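Local structure of NikO protein (Streptomyces tendae, 4FQD) at residues A[116-126]-A[158-167]. The protein is an enolpyruvyl transferase essential in nikkomycin biosynthesis, related to MurA, that probably transfers the enolpyruvyl group of phosphoenolpyruvate to a uridine nucleotide. The protein carries 4 engineered substitutions. Sequence-based numbering, arbitrary orientation.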
ATOM      1  N   VAL A 116      -5.832 -34.427  18.673  1.00 18.61           N
ATOM      2  CA  VAL A 116      -6.372 -35.343  17.673  1.00 21.77           C
ATOM      3  C   VAL A 116      -5.387 -36.462  17.337  1.00 20.65           C
ATOM      4  O   VAL A 116      -5.783 -37.532  16.877  1.00 24.06           O
ATOM      5  CB  VAL A 116      -6.794 -34.593  16.384  1.00 18.60           C
ATOM      6  CG1 VAL A 116      -5.590 -34.315  15.500  1.00 19.49           C
ATOM      7  CG2 VAL A 116      -7.839 -35.388  15.621  1.00 28.01           C
ATOM      8  N   SER A 117      -4.104 -36.219  17.584  1.00 15.74           N
ATOM      9  CA  SER A 117      -3.070 -37.190  17.255  1.00 16.06           C
ATOM     10  C   SER A 117      -2.795 -38.124  18.426  1.00 20.65           C
ATOM     11  O   SER A 117      -2.298 -39.235  18.243  1.00 24.57           O
ATOM     12  CB  SER A 117      -1.782 -36.478  16.843  1.00 24.51           C
ATOM     13  OG  SER A 117      -0.739 -37.405  16.616  1.00 30.08           O
ATOM     14  N   ARG A 118      -3.125 -37.668  19.628  1.00 19.83           N
ATOM     15  CA  ARG A 118      -2.852 -38.435  20.835  1.00 23.05           C
ATOM     16  C   ARG A 118      -4.056 -39.271  21.259  1.00 26.03           C
ATOM     17  O   ARG A 118      -3.903 -40.385  21.761  1.00 32.92           O
ATOM     18  CB  ARG A 118      -2.446 -37.501  21.975  1.00 24.47           C
ATOM     19  CG  ARG A 118      -1.528 -38.140  22.997  1.00 39.27           C
ATOM     20  CD  ARG A 118      -1.173 -37.171  24.110  1.00 35.04           C
ATOM     21  NE  ARG A 118       0.127 -37.485  24.692  1.00 38.00           N
ATOM     22  CZ  ARG A 118       1.224 -36.761  24.497  1.00 28.28           C
ATOM     23  NH1 ARG A 118       2.369 -37.121  25.061  1.00 23.87           N
ATOM     24  NH2 ARG A 118       1.175 -35.669  23.750  1.00 25.44           N
ATOM     25  N   ASN A 119      -5.252 -38.730  21.054  1.00 16.62           N
ATOM     26  CA  ASN A 119      -6.471 -39.389  21.505  1.00 19.44           C
ATOM     27  C   ASN A 119      -7.364 -39.848  20.358  1.00 24.04           C
ATOM     28  O   ASN A 119      -8.275 -40.651  20.553  1.00 28.20           O
ATOM     29  CB  ASN A 119      -7.255 -38.468  22.442  1.00 25.51           C
ATOM     30  CG  ASN A 119      -6.411 -37.952  23.592  1.00 29.07           C
ATOM     31  OD1 ASN A 119      -5.426 -38.577  23.984  1.00 30.57           O
ATOM     32  ND2 ASN A 119      -6.794 -36.807  24.140  1.00 26.94           N
ATOM     33  N   GLY A 120      -7.105 -39.330  19.162  1.00 21.17           N
ATOM     34  CA  GLY A 120      -7.914 -39.660  18.005  1.00 20.21           C
ATOM     35  C   GLY A 120      -9.160 -38.799  17.923  1.00 25.56           C
ATOM     36  O   GLY A 120      -9.803 -38.713  16.876  1.00 29.64           O
ATOM     37  N   VAL A 121      -9.499 -38.159  19.037  1.00 26.62           N
ATOM     38  CA  VAL A 121     -10.667 -37.291  19.106  1.00 21.21           C
ATOM     39  C   VAL A 121     -10.334 -35.972  19.791  1.00 24.16           C
ATOM     40  O   VAL A 121      -9.410 -35.897  20.603  1.00 25.43           O
ATOM     41  CB  VAL A 121     -11.836 -37.965  19.853  1.00 22.43           C
ATOM     42  CG1 VAL A 121     -12.518 -38.993  18.964  1.00 21.55           C
ATOM     43  CG2 VAL A 121     -11.346 -38.603  21.141  1.00 18.88           C
ATOM     44  N   ALA A 122     -11.094 -34.935  19.455  1.00 24.91           N
ATOM     45  CA  ALA A 122     -10.916 -33.616  20.048  1.00 22.87           C
ATOM     46  C   ALA A 122     -12.170 -32.774  19.842  1.00 34.61           C
ATOM     47  O   ALA A 122     -12.747 -32.763  18.754  1.00 34.63           O
ATOM     48  CB  ALA A 122      -9.705 -32.919  19.448  1.00 24.56           C
ATOM     49  N   ARG A 123     -12.589 -32.073  20.889  1.00 31.05           N
ATOM     50  CA  ARG A 123     -13.766 -31.218  20.803  1.00 42.27           C
ATOM     51  C   ARG A 123     -13.366 -29.750  20.731  1.00 41.58           C
ATOM     52  O   ARG A 123     -12.594 -29.266  21.557  1.00 37.52           O
ATOM     53  CB  ARG A 123     -14.697 -31.453  21.994  1.00 38.74           C
ATOM     54  CG  ARG A 123     -16.036 -30.740  21.879  1.00 42.59           C
ATOM     55  CD  ARG A 123     -16.955 -31.093  23.036  1.00 51.15           C
ATOM     56  NE  ARG A 123     -18.333 -30.687  22.779  1.00 46.64           N
ATOM     57  CZ  ARG A 123     -19.266 -31.486  22.270  1.00 51.98           C
ATOM     58  NH1 ARG A 123     -18.975 -32.743  21.963  1.00 52.62           N
ATOM     59  NH2 ARG A 123     -20.494 -31.027  22.069  1.00 57.49           N
ATOM     60  N   LEU A 124     -13.894 -29.048  19.734  1.00 45.62           N
ATOM     61  CA  LEU A 124     -13.612 -27.629  19.573  1.00 48.11           C
ATOM     62  C   LEU A 124     -14.779 -26.790  20.083  1.00 53.83           C
ATOM     63  O   LEU A 124     -15.719 -26.502  19.343  1.00 47.09           O
ATOM     64  CB  LEU A 124     -13.315 -27.302  18.109  1.00 44.94           C
ATOM     65  CG  LEU A 124     -12.854 -25.872  17.833  1.00 52.19           C
ATOM     66  CD1 LEU A 124     -11.731 -25.496  18.781  1.00 47.91           C
ATOM     67  CD2 LEU A 124     -12.411 -25.725  16.386  1.00 50.70           C
ATOM     68  N   SER A 125     -14.708 -26.407  21.354  1.00 55.78           N
ATOM     69  CA  SER A 125     -15.781 -25.658  22.000  1.00 60.32           C
ATOM     70  C   SER A 125     -15.968 -24.275  21.387  1.00 64.83           C
ATOM     71  O   SER A 125     -15.029 -23.693  20.844  1.00 57.67           O
ATOM     72  CB  SER A 125     -15.510 -25.532  23.500  1.00 60.69           C
ATOM     73  OG  SER A 125     -15.396 -26.809  24.106  1.00 66.13           O
ATOM     74  N   ALA A 126     -17.188 -23.755  21.482  1.00 69.30           N
ATOM     75  CA  ALA A 126     -17.511 -22.441  20.937  1.00 71.77           C
ATOM     76  C   ALA A 126     -17.831 -21.445  22.047  1.00 74.68           C
ATOM     77  O   ALA A 126     -16.957 -21.064  22.826  1.00 64.23           O
ATOM     78  CB  ALA A 126     -18.676 -22.544  19.966  1.00 62.77           C
ATOM     79  N   THR A 158     -21.789 -29.436  16.504  1.00 50.69           N
ATOM     80  CA  THR A 158     -22.655 -29.454  17.673  1.00 46.50           C
ATOM     81  C   THR A 158     -23.516 -28.196  17.642  1.00 55.50           C
ATOM     82  O   THR A 158     -23.055 -27.142  17.198  1.00 61.51           O
ATOM     83  CB  THR A 158     -21.823 -29.511  18.973  1.00 46.16           C
ATOM     84  OG1 THR A 158     -21.112 -30.754  19.033  1.00 51.05           O
ATOM     85  CG2 THR A 158     -22.705 -29.387  20.203  1.00 54.22           C
ATOM     86  N   ALA A 159     -24.762 -28.320  18.097  1.00 53.51           N
ATOM     87  CA  ALA A 159     -25.746 -27.237  18.055  1.00 60.09           C
ATOM     88  C   ALA A 159     -25.212 -25.856  18.441  1.00 58.74           C
ATOM     89  O   ALA A 159     -25.472 -24.874  17.750  1.00 56.44           O
ATOM     90  CB  ALA A 159     -26.956 -27.592  18.916  1.00 49.77           C
ATOM     91  N   ASP A 160     -24.453 -25.785  19.529  1.00 56.23           N
ATOM     92  CA  ASP A 160     -23.950 -24.500  20.012  1.00 62.74           C
ATOM     93  C   ASP A 160     -22.779 -23.971  19.185  1.00 69.34           C
ATOM     94  O   ASP A 160     -22.230 -22.911  19.483  1.00 70.44           O
ATOM     95  CB  ASP A 160     -23.552 -24.590  21.487  1.00 65.17           C
ATOM     96  CG  ASP A 160     -22.338 -25.464  21.709  1.00 73.57           C
ATOM     97  OD1 ASP A 160     -22.148 -26.420  20.932  1.00 76.12           O
ATOM     98  OD2 ASP A 160     -21.571 -25.194  22.656  1.00 61.77           O
ATOM     99  N   GLY A 161     -22.399 -24.713  18.151  1.00 70.91           N
ATOM    100  CA  GLY A 161     -21.324 -24.294  17.271  1.00 71.99           C
ATOM    101  C   GLY A 161     -20.026 -25.032  17.529  1.00 66.79           C
ATOM    102  O   GLY A 161     -19.018 -24.784  16.866  1.00 62.16           O
ATOM    103  N   SER A 162     -20.048 -25.942  18.498  1.00 59.34           N
ATOM    104  CA  SER A 162     -18.870 -26.739  18.820  1.00 56.10           C
ATOM    105  C   SER A 162     -18.614 -27.787  17.744  1.00 56.00           C
ATOM    106  O   SER A 162     -19.537 -28.230  17.063  1.00 55.51           O
ATOM    107  CB  SER A 162     -19.030 -27.411  20.184  1.00 54.97           C
ATOM    108  OG  SER A 162     -19.177 -26.448  21.211  1.00 49.54           O
ATOM    109  N   VAL A 163     -17.352 -28.178  17.592  1.00 45.97           N
ATOM    110  CA  VAL A 163     -16.975 -29.157  16.581  1.00 45.78           C
ATOM    111  C   VAL A 163     -16.237 -30.338  17.203  1.00 36.39           C
ATOM    112  O   VAL A 163     -15.332 -30.157  18.016  1.00 32.66           O
ATOM    113  CB  VAL A 163     -16.083 -28.529  15.490  1.00 48.48           C
ATOM    114  CG1 VAL A 163     -15.885 -29.506  14.342  1.00 40.02           C
ATOM    115  CG2 VAL A 163     -16.689 -27.230  14.983  1.00 53.38           C
ATOM    116  N   ASP A 164     -16.635 -31.546  16.819  1.00 40.21           N
ATOM    117  CA  ASP A 164     -15.964 -32.758  17.271  1.00 34.73           C
ATOM    118  C   ASP A 164     -15.021 -33.275  16.192  1.00 33.82           C
ATOM    119  O   ASP A 164     -15.448 -33.571  15.076  1.00 31.10           O
ATOM    120  CB  ASP A 164     -16.988 -33.836  17.632  1.00 41.99           C
ATOM    121  CG  ASP A 164     -17.773 -33.498  18.884  1.00 50.16           C
ATOM    122  OD1 ASP A 164     -17.187 -32.899  19.808  1.00 49.61           O
ATOM    123  OD2 ASP A 164     -18.975 -33.833  18.945  1.00 50.70           O
ATOM    124  N   LEU A 165     -13.740 -33.382  16.526  1.00 27.56           N
ATOM    125  CA  LEU A 165     -12.747 -33.862  15.571  1.00 22.75           C
ATOM    126  C   LEU A 165     -12.478 -35.352  15.764  1.00 27.89           C
ATOM    127  O   LEU A 165     -12.395 -35.835  16.892  1.00 22.87           O
ATOM    128  CB  LEU A 165     -11.442 -33.072  15.697  1.00 28.04           C
ATOM    129  CG  LEU A 165     -11.521 -31.544  15.621  1.00 28.83           C
ATOM    130  CD1 LEU A 165     -10.137 -30.950  15.416  1.00 30.23           C
ATOM    131  CD2 LEU A 165     -12.468 -31.086  14.525  1.00 35.01           C
ATOM    132  N   THR A 166     -12.351 -36.075  14.656  1.00 29.61           N
ATOM    133  CA  THR A 166     -12.047 -37.502  14.695  1.00 27.75           C
ATOM    134  C   THR A 166     -11.001 -37.867  13.647  1.00 29.67           C
ATOM    135  O   THR A 166     -11.004 -37.327  12.540  1.00 33.97           O
ATOM    136  CB  THR A 166     -13.305 -38.364  14.469  1.00 26.91           C
ATOM    137  OG1 THR A 166     -14.051 -37.845  13.359  1.00 37.93           O
ATOM    138  CG2 THR A 166     -14.188 -38.359  15.704  1.00 28.66           C
ATOM    139  N   ALA A 167     -10.108 -38.786  14.001  1.00 25.84           N
ATOM    140  CA  ALA A 167      -9.059 -39.226  13.090  1.00 28.81           C
ATOM    141  C   ALA A 167      -8.501 -40.587  13.492  1.00 30.39           C
ATOM    142  O   ALA A 167      -7.714 -40.691  14.434  1.00 30.47           O
ATOM    143  CB  ALA A 167      -7.943 -38.194  13.032  1.00 29.73           C
TER
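The R123 and D164 side chains run side by side, pointing the same way, with guanidinium and carboxylate planes 56° apart; D164 OD1 and T158 OG1 both approach the guanidinium obliquely. The salt bridge runs from R123 NH1 to D164 OD1 at 2.8 Å, while the other carboxylate oxygen has a weak, long ion pair with R156. With CG anti to the backbone N (chi1 -172°) and an extended chain, R123 passes along its strand partner D164, and its NH2 ends beside T158, whose side chain it crosses at about a right angle. V121 CG1 and T166 CG2 touch at 3.7 Å on the same face of the sheet. The other face is apolar: A122 CB meets L165 CB at 4.1 Å and L124 CB packs on V163 CB. Helix 142-149 covers this side, with L145 against L124, V163 and L165. V116, from the end of helix 112-118, packs its CG2 3.8 Å from A167 CB. Antiparallel hydrogen-bonded pairs A122-L165 and L124-V163 join the strands, and A167 N bonds G120 O beyond them. At the far end S162 OG bonds D160 OD1 on its syn side at 3.0 Å and weakly accepts from A126 N. Without the hydroxyl, as with an alanine at S162, D160 OD1 is likely to lose one of its two donors and the amide of A126 its weak acceptor. S162 N also reaches D160 OD1, making an Asx turn that overlaps the end of the type I turn T158-G161; G161 and S162 facing T158 form a G1 beta bulge. The turn joins strands 154-157 and 163-166 into a hairpin, which strand 121-124 extends to a three-stranded antiparallel sheet of the MurA-family inverse beta/alpha barrel.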